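Local coordinates for protein pantothenate synthetase (Francisella tularensis subsp. tularensis, PDB 3N8H) that probably catalyses the ATP-dependent condensation of pantoate with beta-alanine to pantothenate through a pantoyl-adenylate intermediate, and is captured here with AMP bound, at residues N146-E151 / I174-Q179; S129-V134 / V157-Q162; S183-S188 / V250-N255. All blocks are in the same frame, centred on the assembly; numbering follows the deposited sequence.

Contact 1: N146-E151 / I174-Q179. With AMP (adenosine monophosphate), chain D.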
loop_
_atom_site.group_PDB
_atom_site.type_symbol
_atom_site.label_atom_id
_atom_site.label_comp_id
_atom_site.label_asym_id
_atom_site.label_seq_id
_atom_site.Cartn_x
_atom_site.Cartn_y
_atom_site.Cartn_z
ATOM N N ASN A 146 -15.845 6.677 -9.691
ATOM C CA ASN A 146 -15.722 5.699 -10.768
ATOM C C ASN A 146 -14.353 5.686 -11.437
ATOM O O ASN A 146 -13.827 6.729 -11.828
ATOM C CB ASN A 146 -16.789 5.923 -11.837
ATOM C CG ASN A 146 -18.200 5.726 -11.297
ATOM O OD1 ASN A 146 -18.552 4.657 -10.805
ATOM N ND2 ASN A 146 -19.002 6.763 -11.381
ATOM N N LEU A 147 -13.797 4.488 -11.579
ATOM C CA LEU A 147 -12.487 4.310 -12.213
ATOM C C LEU A 147 -12.649 3.557 -13.535
ATOM O O LEU A 147 -13.258 2.498 -13.565
ATOM C CB LEU A 147 -11.546 3.504 -11.299
ATOM C CG LEU A 147 -10.129 3.231 -11.836
ATOM C CD1 LEU A 147 -9.408 4.533 -12.140
ATOM C CD2 LEU A 147 -9.286 2.333 -10.857
ATOM N N TYR A 148 -12.069 4.090 -14.610
ATOM C CA TYR A 148 -12.201 3.491 -15.952
ATOM C C TYR A 148 -10.869 2.888 -16.411
ATOM O O TYR A 148 -9.841 3.570 -16.413
ATOM C CB TYR A 148 -12.764 4.536 -16.963
ATOM C CG TYR A 148 -14.138 4.985 -16.507
ATOM C CD1 TYR A 148 -15.281 4.380 -16.989
ATOM C CD2 TYR A 148 -14.270 5.921 -15.509
ATOM C CE1 TYR A 148 -16.543 4.728 -16.513
ATOM C CE2 TYR A 148 -15.514 6.281 -15.033
ATOM C CZ TYR A 148 -16.645 5.684 -15.526
ATOM O OH TYR A 148 -17.881 6.078 -15.028
ATOM N N LEU A 149 -10.911 1.593 -16.749
ATOM C CA LEU A 149 -9.739 0.810 -17.113
ATOM C C LEU A 149 -10.025 0.046 -18.402
ATOM O O LEU A 149 -11.165 -0.369 -18.642
ATOM C CB LEU A 149 -9.385 -0.200 -16.001
ATOM C CG LEU A 149 -9.025 0.279 -14.585
ATOM C CD1 LEU A 149 -8.769 -0.915 -13.677
ATOM C CD2 LEU A 149 -7.798 1.199 -14.619
ATOM N N GLY A 150 -8.991 -0.150 -19.226
ATOM C CA GLY A 150 -9.140 -0.899 -20.456
ATOM C C GLY A 150 -8.929 -2.398 -20.217
ATOM O O GLY A 150 -8.028 -2.821 -19.486
ATOM N N GLU A 151 -9.779 -3.207 -20.833
ATOM C CA GLU A 151 -9.643 -4.659 -20.776
ATOM C C GLU A 151 -8.296 -5.165 -21.341
ATOM O O GLU A 151 -7.798 -6.245 -20.970
ATOM C CB GLU A 151 -10.805 -5.280 -21.547
ATOM C CG GLU A 151 -10.768 -6.780 -21.639
ATOM C CD GLU A 151 -11.844 -7.297 -22.555
ATOM O OE1 GLU A 151 -11.529 -7.611 -23.723
ATOM O OE2 GLU A 151 -13.007 -7.365 -22.107
ATOM N N ILE A 174 -14.962 0.327 -13.758
ATOM C CA ILE A 174 -15.613 0.098 -15.042
ATOM C C ILE A 174 -14.565 -0.371 -16.076
ATOM O O ILE A 174 -13.653 0.376 -16.416
ATOM C CB ILE A 174 -16.282 1.393 -15.560
ATOM C CG1 ILE A 174 -17.283 1.943 -14.528
ATOM C CG2 ILE A 174 -17.005 1.121 -16.880
ATOM C CD1 ILE A 174 -16.627 2.574 -13.301
ATOM N N VAL A 175 -14.684 -1.614 -16.547
ATOM C CA VAL A 175 -13.772 -2.150 -17.568
ATOM C C VAL A 175 -14.316 -1.891 -18.975
ATOM O O VAL A 175 -15.499 -2.110 -19.232
ATOM C CB VAL A 175 -13.560 -3.668 -17.376
ATOM C CG1 VAL A 175 -12.499 -4.186 -18.336
ATOM C CG2 VAL A 175 -13.160 -3.937 -15.936
ATOM N N CYS A 176 -13.447 -1.455 -19.882
ATOM C CA CYS A 176 -13.866 -0.992 -21.198
ATOM C C CYS A 176 -13.188 -1.780 -22.320
ATOM O O CYS A 176 -12.028 -2.135 -22.190
ATOM C CB CYS A 176 -13.540 0.502 -21.341
ATOM S SG CYS A 176 -14.365 1.562 -20.097
ATOM N N PRO A 177 -13.907 -2.005 -23.437
ATOM C CA PRO A 177 -13.479 -2.878 -24.528
ATOM C C PRO A 177 -12.247 -2.323 -25.199
ATOM O O PRO A 177 -12.085 -1.108 -25.321
ATOM C CB PRO A 177 -14.649 -2.817 -25.533
ATOM C CG PRO A 177 -15.756 -2.180 -24.843
ATOM C CD PRO A 177 -15.191 -1.345 -23.734
ATOM N N THR A 178 -11.393 -3.215 -25.658
ATOM C CA THR A 178 -10.148 -2.836 -26.331
ATOM C C THR A 178 -10.431 -2.241 -27.723
ATOM O O THR A 178 -11.072 -2.873 -28.575
ATOM C CB THR A 178 -9.211 -4.045 -26.450
ATOM O OG1 THR A 178 -8.806 -4.444 -25.137
ATOM C CG2 THR A 178 -7.949 -3.690 -27.276
ATOM N N GLN A 179 -9.986 -1.009 -27.933
ATOM C CA GLN A 179 -10.141 -0.378 -29.226
ATOM C C GLN A 179 -9.031 -0.860 -30.156
ATOM O O GLN A 179 -7.873 -0.948 -29.745
ATOM C CB GLN A 179 -10.099 1.151 -29.105
ATOM C CG GLN A 179 -11.178 1.720 -28.198
ATOM C CD GLN A 179 -12.563 1.250 -28.614
ATOM O OE1 GLN A 179 -13.069 1.640 -29.652
ATOM N NE2 GLN A 179 -13.155 0.370 -27.823
HETATM P P AMP D . -1.675 3.418 -20.593
HETATM O O1P AMP D . -1.701 4.921 -20.851
HETATM O O2P AMP D . -1.261 2.551 -21.743
HETATM O O3P AMP D . -0.997 3.055 -19.322
HETATM O "O5'" AMP D . -3.252 3.052 -20.501
HETATM C "C5'" AMP D . -4.177 3.824 -19.735
HETATM C "C4'" AMP D . -5.524 3.145 -19.706
HETATM O "O4'" AMP D . -6.031 3.044 -21.075
HETATM C "C3'" AMP D . -5.499 1.715 -19.137
HETATM O "O3'" AMP D . -6.728 1.449 -18.441
HETATM C "C2'" AMP D . -5.430 0.870 -20.403
HETATM O "O2'" AMP D . -5.861 -0.476 -20.277
HETATM C "C1'" AMP D . -6.312 1.679 -21.350
HETATM N N9 AMP D . -6.071 1.351 -22.760
HETATM C C8 AMP D . -4.864 1.320 -23.373
HETATM N N7 AMP D . -5.001 0.939 -24.673
HETATM C C5 AMP D . -6.318 0.692 -24.890
HETATM C C6 AMP D . -7.136 0.256 -26.042
HETATM N N6 AMP D . -6.537 -0.009 -27.215
HETATM N N1 AMP D . -8.465 0.126 -25.887
HETATM C C2 AMP D . -9.036 0.373 -24.684
HETATM N N3 AMP D . -8.358 0.782 -23.590
HETATM C C4 AMP D . -7.013 0.962 -23.629
HETATM O O HOH W 1 -12.259 -5.730 -25.581
HETATM O O HOH W 2 -8.806 -6.995 -24.823
#

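Contact 2: S129-V134 / V157-Q162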
loop_
_atom_site.group_PDB
_atom_site.type_symbol
_atom_site.label_atom_id
_atom_site.label_comp_id
_atom_site.label_asym_id
_atom_site.label_seq_id
_atom_site.Cartn_x
_atom_site.Cartn_y
_atom_site.Cartn_z
ATOM N N SER A 129 4.380 -4.236 -9.264
ATOM C CA SER A 129 4.613 -3.550 -7.998
ATOM C C SER A 129 4.585 -2.039 -8.245
ATOM O O SER A 129 3.936 -1.298 -7.513
ATOM C CB SER A 129 5.931 -3.994 -7.357
ATOM O OG SER A 129 6.252 -3.214 -6.216
ATOM N N GLY A 130 5.269 -1.588 -9.293
ATOM C CA GLY A 130 5.274 -0.173 -9.638
ATOM C C GLY A 130 3.893 0.390 -9.927
ATOM O O GLY A 130 3.548 1.488 -9.474
HETATM N N MSE A 131 3.120 -0.376 -10.691
HETATM C CA MSE A 131 1.790 -0.018 -11.177
HETATM C C MSE A 131 0.808 0.114 -10.010
HETATM O O MSE A 131 0.093 1.111 -9.878
HETATM C CB MSE A 131 1.314 -1.132 -12.123
HETATM C CG MSE A 131 -0.005 -0.935 -12.795
HETATM SE SE MSE A 131 -1.513 -1.427 -11.621
HETATM C CE MSE A 131 -1.259 -3.403 -11.772
ATOM N N LEU A 132 0.785 -0.901 -9.167
ATOM C CA LEU A 132 -0.084 -0.922 -7.980
ATOM C C LEU A 132 0.219 0.206 -6.979
ATOM O O LEU A 132 -0.693 0.769 -6.378
ATOM C CB LEU A 132 0.043 -2.273 -7.277
ATOM C CG LEU A 132 -0.648 -3.404 -8.041
ATOM C CD1 LEU A 132 -0.326 -4.769 -7.411
ATOM C CD2 LEU A 132 -2.174 -3.143 -8.091
ATOM N N THR A 133 1.499 0.524 -6.795
ATOM C CA THR A 133 1.898 1.588 -5.877
ATOM C C THR A 133 1.422 2.969 -6.389
ATOM O O THR A 133 0.803 3.747 -5.653
ATOM C CB THR A 133 3.439 1.602 -5.672
ATOM O OG1 THR A 133 3.869 0.318 -5.173
ATOM C CG2 THR A 133 3.835 2.682 -4.679
ATOM N N VAL A 134 1.687 3.251 -7.656
ATOM C CA VAL A 134 1.250 4.519 -8.241
ATOM C C VAL A 134 -0.277 4.571 -8.346
ATOM O O VAL A 134 -0.873 5.615 -8.122
ATOM C CB VAL A 134 1.932 4.824 -9.610
ATOM C CG1 VAL A 134 1.291 4.034 -10.747
ATOM C CG2 VAL A 134 1.835 6.315 -9.904
ATOM N N VAL A 157 -6.227 -4.914 -14.637
ATOM C CA VAL A 157 -7.600 -4.767 -14.130
ATOM C C VAL A 157 -7.850 -5.614 -12.876
ATOM O O VAL A 157 -8.331 -5.098 -11.856
ATOM C CB VAL A 157 -8.648 -5.148 -15.198
ATOM C CG1 VAL A 157 -10.025 -5.267 -14.560
ATOM C CG2 VAL A 157 -8.681 -4.126 -16.317
HETATM N N MSE A 158 -7.523 -6.910 -12.956
HETATM C CA MSE A 158 -7.734 -7.852 -11.849
HETATM C C MSE A 158 -6.978 -7.404 -10.609
HETATM O O MSE A 158 -7.506 -7.415 -9.502
HETATM C CB MSE A 158 -7.276 -9.258 -12.249
HETATM C CG MSE A 158 -8.004 -9.843 -13.446
HETATM SE SE MSE A 158 -7.444 -11.686 -13.833
HETATM C CE MSE A 158 -7.808 -12.527 -12.103
ATOM N N LEU A 159 -5.735 -6.996 -10.808
ATOM C CA LEU A 159 -4.909 -6.520 -9.720
ATOM C C LEU A 159 -5.481 -5.237 -9.105
ATOM O O LEU A 159 -5.486 -5.068 -7.882
ATOM C CB LEU A 159 -3.471 -6.287 -10.217
ATOM C CG LEU A 159 -2.668 -7.529 -10.539
ATOM C CD1 LEU A 159 -1.284 -7.155 -11.056
ATOM C CD2 LEU A 159 -2.584 -8.403 -9.272
ATOM N N ILE A 160 -5.984 -4.332 -9.941
ATOM C CA ILE A 160 -6.514 -3.101 -9.384
ATOM C C ILE A 160 -7.826 -3.389 -8.617
ATOM O O ILE A 160 -8.128 -2.731 -7.621
ATOM C CB ILE A 160 -6.672 -1.992 -10.473
ATOM C CG1 ILE A 160 -5.290 -1.488 -10.925
ATOM C CG2 ILE A 160 -7.539 -0.820 -9.967
ATOM C CD1 ILE A 160 -5.389 -0.509 -12.113
ATOM N N LYS A 161 -8.585 -4.390 -9.056
ATOM C CA LYS A 161 -9.832 -4.730 -8.350
ATOM C C LYS A 161 -9.456 -5.277 -6.985
ATOM O O LYS A 161 -10.129 -5.001 -5.989
ATOM C CB LYS A 161 -10.693 -5.738 -9.134
ATOM C CG LYS A 161 -11.322 -5.199 -10.429
ATOM C CD LYS A 161 -12.090 -6.302 -11.185
ATOM C CE LYS A 161 -13.052 -5.734 -12.243
ATOM N NZ LYS A 161 -13.685 -6.847 -13.064
ATOM N N GLN A 162 -8.350 -6.022 -6.926
ATOM C CA GLN A 162 -7.916 -6.595 -5.646
ATOM C C GLN A 162 -7.402 -5.476 -4.717
ATOM O O GLN A 162 -7.719 -5.450 -3.532
ATOM C CB GLN A 162 -6.843 -7.664 -5.853
ATOM C CG GLN A 162 -6.435 -8.371 -4.567
ATOM C CD GLN A 162 -7.539 -9.255 -4.022
ATOM O OE1 GLN A 162 -8.143 -10.025 -4.764
ATOM N NE2 GLN A 162 -7.807 -9.149 -2.723
#

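Contact 3: S183-S188 / V250-N255. With AMP (adenosine monophosphate), chain D.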
loop_
_atom_site.group_PDB
_atom_site.type_symbol
_atom_site.label_atom_id
_atom_site.label_comp_id
_atom_site.label_asym_id
_atom_site.label_seq_id
_atom_site.Cartn_x
_atom_site.Cartn_y
_atom_site.Cartn_z
ATOM N N SER A 183 -7.131 -3.785 -38.794
ATOM C CA SER A 183 -6.496 -5.103 -38.859
ATOM C C SER A 183 -6.790 -5.940 -37.620
ATOM O O SER A 183 -6.685 -7.157 -37.657
ATOM C CB SER A 183 -4.968 -4.963 -39.028
ATOM O OG SER A 183 -4.390 -4.357 -37.880
ATOM N N GLY A 184 -7.152 -5.279 -36.519
ATOM C CA GLY A 184 -7.320 -5.946 -35.237
ATOM C C GLY A 184 -6.263 -5.531 -34.217
ATOM O O GLY A 184 -6.464 -5.685 -33.023
ATOM N N LEU A 185 -5.129 -5.018 -34.693
ATOM C CA LEU A 185 -4.088 -4.483 -33.815
ATOM C C LEU A 185 -4.634 -3.478 -32.795
ATOM O O LEU A 185 -5.175 -2.434 -33.173
ATOM C CB LEU A 185 -2.986 -3.821 -34.674
ATOM C CG LEU A 185 -1.793 -3.158 -33.990
ATOM C CD1 LEU A 185 -0.938 -4.199 -33.257
ATOM C CD2 LEU A 185 -0.967 -2.392 -35.017
ATOM N N PRO A 186 -4.475 -3.784 -31.499
ATOM C CA PRO A 186 -4.901 -2.894 -30.429
ATOM C C PRO A 186 -4.238 -1.529 -30.556
ATOM O O PRO A 186 -3.056 -1.430 -30.900
ATOM C CB PRO A 186 -4.352 -3.567 -29.163
ATOM C CG PRO A 186 -4.101 -4.946 -29.521
ATOM C CD PRO A 186 -3.812 -4.997 -30.982
ATOM N N LEU A 187 -4.988 -0.477 -30.266
ATOM C CA LEU A 187 -4.370 0.840 -30.108
ATOM C C LEU A 187 -3.502 0.864 -28.841
ATOM O O LEU A 187 -3.892 0.332 -27.790
ATOM C CB LEU A 187 -5.444 1.922 -30.074
ATOM C CG LEU A 187 -6.209 1.955 -31.397
ATOM C CD1 LEU A 187 -7.415 2.854 -31.267
ATOM C CD2 LEU A 187 -5.260 2.414 -32.508
ATOM N N SER A 188 -2.305 1.442 -28.953
ATOM C CA SER A 188 -1.363 1.533 -27.830
ATOM C C SER A 188 -0.401 2.706 -28.048
ATOM O O SER A 188 -0.019 2.972 -29.187
ATOM C CB SER A 188 -0.565 0.236 -27.731
ATOM O OG SER A 188 -0.094 0.030 -26.414
ATOM N N VAL A 250 9.897 -2.317 -29.807
ATOM C CA VAL A 250 8.573 -1.931 -29.332
ATOM C C VAL A 250 7.846 -3.152 -28.813
ATOM O O VAL A 250 7.626 -4.104 -29.556
ATOM C CB VAL A 250 7.725 -1.229 -30.454
ATOM C CG1 VAL A 250 6.317 -0.852 -29.932
ATOM C CG2 VAL A 250 8.447 -0.011 -30.967
ATOM N N ARG A 251 7.468 -3.125 -27.533
ATOM C CA ARG A 251 6.817 -4.284 -26.943
ATOM C C ARG A 251 5.311 -4.033 -26.852
ATOM O O ARG A 251 4.883 -3.103 -26.172
ATOM C CB ARG A 251 7.390 -4.598 -25.560
ATOM C CG ARG A 251 6.952 -5.941 -24.974
ATOM C CD ARG A 251 7.426 -6.083 -23.504
ATOM N NE ARG A 251 6.940 -7.335 -22.952
ATOM C CZ ARG A 251 5.752 -7.480 -22.362
ATOM N NH1 ARG A 251 4.966 -6.437 -22.209
ATOM N NH2 ARG A 251 5.366 -8.666 -21.909
ATOM N N LEU A 252 4.528 -4.851 -27.551
ATOM C CA LEU A 252 3.058 -4.755 -27.537
ATOM C C LEU A 252 2.394 -5.995 -26.933
ATOM O O LEU A 252 2.943 -7.094 -27.029
ATOM C CB LEU A 252 2.537 -4.580 -28.956
ATOM C CG LEU A 252 3.070 -3.347 -29.696
ATOM C CD1 LEU A 252 2.399 -3.257 -31.053
ATOM C CD2 LEU A 252 2.871 -2.065 -28.850
ATOM N N ILE A 253 1.216 -5.808 -26.317
ATOM C CA ILE A 253 0.475 -6.907 -25.708
ATOM C C ILE A 253 -0.965 -6.860 -26.168
ATOM O O ILE A 253 -1.456 -5.824 -26.665
ATOM C CB ILE A 253 0.518 -6.887 -24.143
ATOM C CG1 ILE A 253 -0.568 -5.970 -23.532
ATOM C CG2 ILE A 253 1.907 -6.516 -23.644
ATOM C CD1 ILE A 253 -0.551 -5.901 -22.001
ATOM N N ASP A 254 -1.633 -7.991 -25.999
ATOM C CA ASP A 254 -3.042 -8.122 -26.335
ATOM C C ASP A 254 -3.691 -9.296 -25.567
ATOM O O ASP A 254 -3.021 -10.227 -25.120
ATOM C CB ASP A 254 -3.190 -8.311 -27.861
ATOM C CG ASP A 254 -4.588 -7.995 -28.355
ATOM O OD1 ASP A 254 -5.471 -7.595 -27.528
ATOM O OD2 ASP A 254 -4.823 -8.176 -29.566
ATOM N N ASN A 255 -5.004 -9.240 -25.402
ATOM C CA ASN A 255 -5.735 -10.418 -24.991
ATOM C C ASN A 255 -7.140 -10.315 -25.582
ATOM O O ASN A 255 -7.648 -9.212 -25.805
ATOM C CB ASN A 255 -5.764 -10.532 -23.464
ATOM C CG ASN A 255 -6.763 -9.628 -22.864
ATOM O OD1 ASN A 255 -7.951 -9.982 -22.737
ATOM N ND2 ASN A 255 -6.330 -8.414 -22.558
HETATM P P AMP D . -1.675 3.418 -20.593
HETATM O O1P AMP D . -1.701 4.921 -20.851
HETATM O O2P AMP D . -1.261 2.551 -21.743
HETATM O O3P AMP D . -0.997 3.055 -19.322
HETATM O "O5'" AMP D . -3.252 3.052 -20.501
HETATM C "C5'" AMP D . -4.177 3.824 -19.735
HETATM C "C4'" AMP D . -5.524 3.145 -19.706
HETATM O "O4'" AMP D . -6.031 3.044 -21.075
HETATM C "C3'" AMP D . -5.499 1.715 -19.137
HETATM O "O3'" AMP D . -6.728 1.449 -18.441
HETATM C "C2'" AMP D . -5.430 0.870 -20.403
HETATM O "O2'" AMP D . -5.861 -0.476 -20.277
HETATM C "C1'" AMP D . -6.312 1.679 -21.350
HETATM N N9 AMP D . -6.071 1.351 -22.760
HETATM C C8 AMP D . -4.864 1.320 -23.373
HETATM N N7 AMP D . -5.001 0.939 -24.673
HETATM C C5 AMP D . -6.318 0.692 -24.890
HETATM C C6 AMP D . -7.136 0.256 -26.042
HETATM N N6 AMP D . -6.537 -0.009 -27.215
HETATM N N1 AMP D . -8.465 0.126 -25.887
HETATM C C2 AMP D . -9.036 0.373 -24.684
HETATM N N3 AMP D . -8.358 0.782 -23.590
HETATM C C4 AMP D . -7.013 0.962 -23.629
HETATM O O HOH W 3 0.757 -2.859 -25.110
#

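Contact 1: N146-E151 / I174-Q179
Two waters join E151 to T178 just where the paired strands 146-150 and 172-176 give out. Both waters donate to E151 OE1. One then accepts from T178 N, the other from T178 OG1. With chi1 near 180° (177°) and an extended chain, E151 carries its carboxylate out to the waters. OE1 also forms a salt bridge with R240.

Before this point the strands run parallel as neighbours in the sheet. I174 N donates to L147 O at 2.8 Å, and L149 N donates to I174 O. C176 N then reaches L149 O on a more bent path, with 140° at the hydrogen. The pairing continues one residue past strand 146-150, where E151 N bonds to C176 O at 2.8 Å.

On one face of the sheet I174 lies beside Y148, both side chains pointing the same way. I174 CB is 3.5 Å from Y148 CD1. The I174 tip, CD1, sits over the ring face in a CH-pi contact, 4.1 Å from the ring centroid and offset toward the rim. The same CD1 also meets N146 CB at 3.7 Å. C176 SG lies near the ring plane at its edge. Y148 OH is hydrogen-bonded to E49 and N50.

AMP binds to backbone groups of G150, at the end of its strand, and of Q179, in the loop that follows the other strand. G150 N donates to ribose O3' at 2.9 Å and weakly to O2'. Q179 N donates to adenine N1 at 2.8 Å, and adenine N6 donates back to Q179 O. Backbone atoms thus read the N1/N6 edge, which is consistent with selection for adenine without a charged side chain from either segment.

Contact 2: S129-V134 / V157-Q162
M131, a selenomethionine, reaches from helix 129-134 to both L159 and I160 of helix 157-162. Its CB already points toward the other helix. A trans first torsion (chi1 -177°) sends the chain on toward helix 157-162. Bends at chi2 and chi3 then turn its end across the facing helix, from I160 to L159. SE meets I160 CG1 at 3.8 Å, and I160 CD1 lies slightly farther off. The terminal CE meets L159 CD1, also at 3.8 Å, and touches L159 CB. M131 crosses both partners obliquely.

L132 adds a second point of touch. Its CD2 comes over the backbone of the facing helix, 3.8 Å from L159 O and 4.0 Å from L159 CB. The L132 and L159 side chains cross at about a right angle. M131 CE and L132 CD2 both reach L159 CB, as two neighbouring contacts on one side of it.

The two axes come no closer than 10.6 Å and cross at -45°. The meeting is apolar and rests on these four buried side chains. L132 also packs on L107 of the second subunit, so the helix pair reaches the dimer interface. M131 lies close to Q63 and Q156, which probably bind pantoate. I160 also packs on L147 and L149. Helix 154-166 thus lies on the parallel sheet of the Rossmann-like HUP fold, and helix 127-142 packs beside it near the probable pantoate site.

Contact 3: S183-S188 / V250-N255
The adenine-binding loop 183-188 packs here against 250-255, part of the last strand of the three-stranded antiparallel sheet. The contact joins the AMP pocket of the Rossmann-like domain to the C-terminal part of the chain.

P186 and D254 make the closest touch. The ring of P186 comes to the D254 carboxylate obliquely. P186 CG is 3.3 Å from D254 CG and 3.3 Å from D254 OD2, and P186 CD lies alongside the same oxygen. The D254 carboxylate is brought up to the proline by a chi1 of -161°, which turns CG away from the backbone N. This is packing of ring carbons on a buried charged group. The charge is met elsewhere: OD2 forms a salt bridge with R180 and a hydrogen bond with Y206. Y206 also packs on P186, so the acid and the proline share a neighbour.

Two residues earlier in the strand, L252 faces two loop residues through different methyls. L252 CD1 meets L185 CD1 at 4.1 Å, the two side chains crossing at about a right angle. L252 CD2 lies 4.3 Å from S188 CB. A water adds a polar link, accepting from I253 N and lying 3.3 Å from S188 OG. S188 OG has a further hydrogen bond to K152.

L187 sits between the packed residues P186 and S188, and its carbonyl serves the nucleotide. K152 NZ bonds to the same carbonyl oxygen. That lysine therefore contacts both the backbone of L187 and the side chain of S188, consistent with their predicted part in ATP binding. The loop thus presents one backbone acceptor to the base: AMP N6 donates to L187 O at 2.7 Å, with 169° at the hydrogen.

Overall arrangement
Contacts 1 and 3 meet at the adenine amino group, each giving it a backbone carbonyl. Their centres are 16 Å apart. They touch directly, with Q179 O 3.0 Å from L187 N and E151 O 3.1 Å from N255 ND2. Contacts 1 and 2 have centres 14 Å apart. Helix 154-166 links them by packing, with V157 CG1 3.7 Å from V175 CG2. Contacts 2 and 3 lie on opposite sides of the chain's centre and do not touch; their nearest atoms are about 8 Å apart. Contact 2 adjoins the probable pantoate site, whereas contacts 1 and 3 hold the nucleotide.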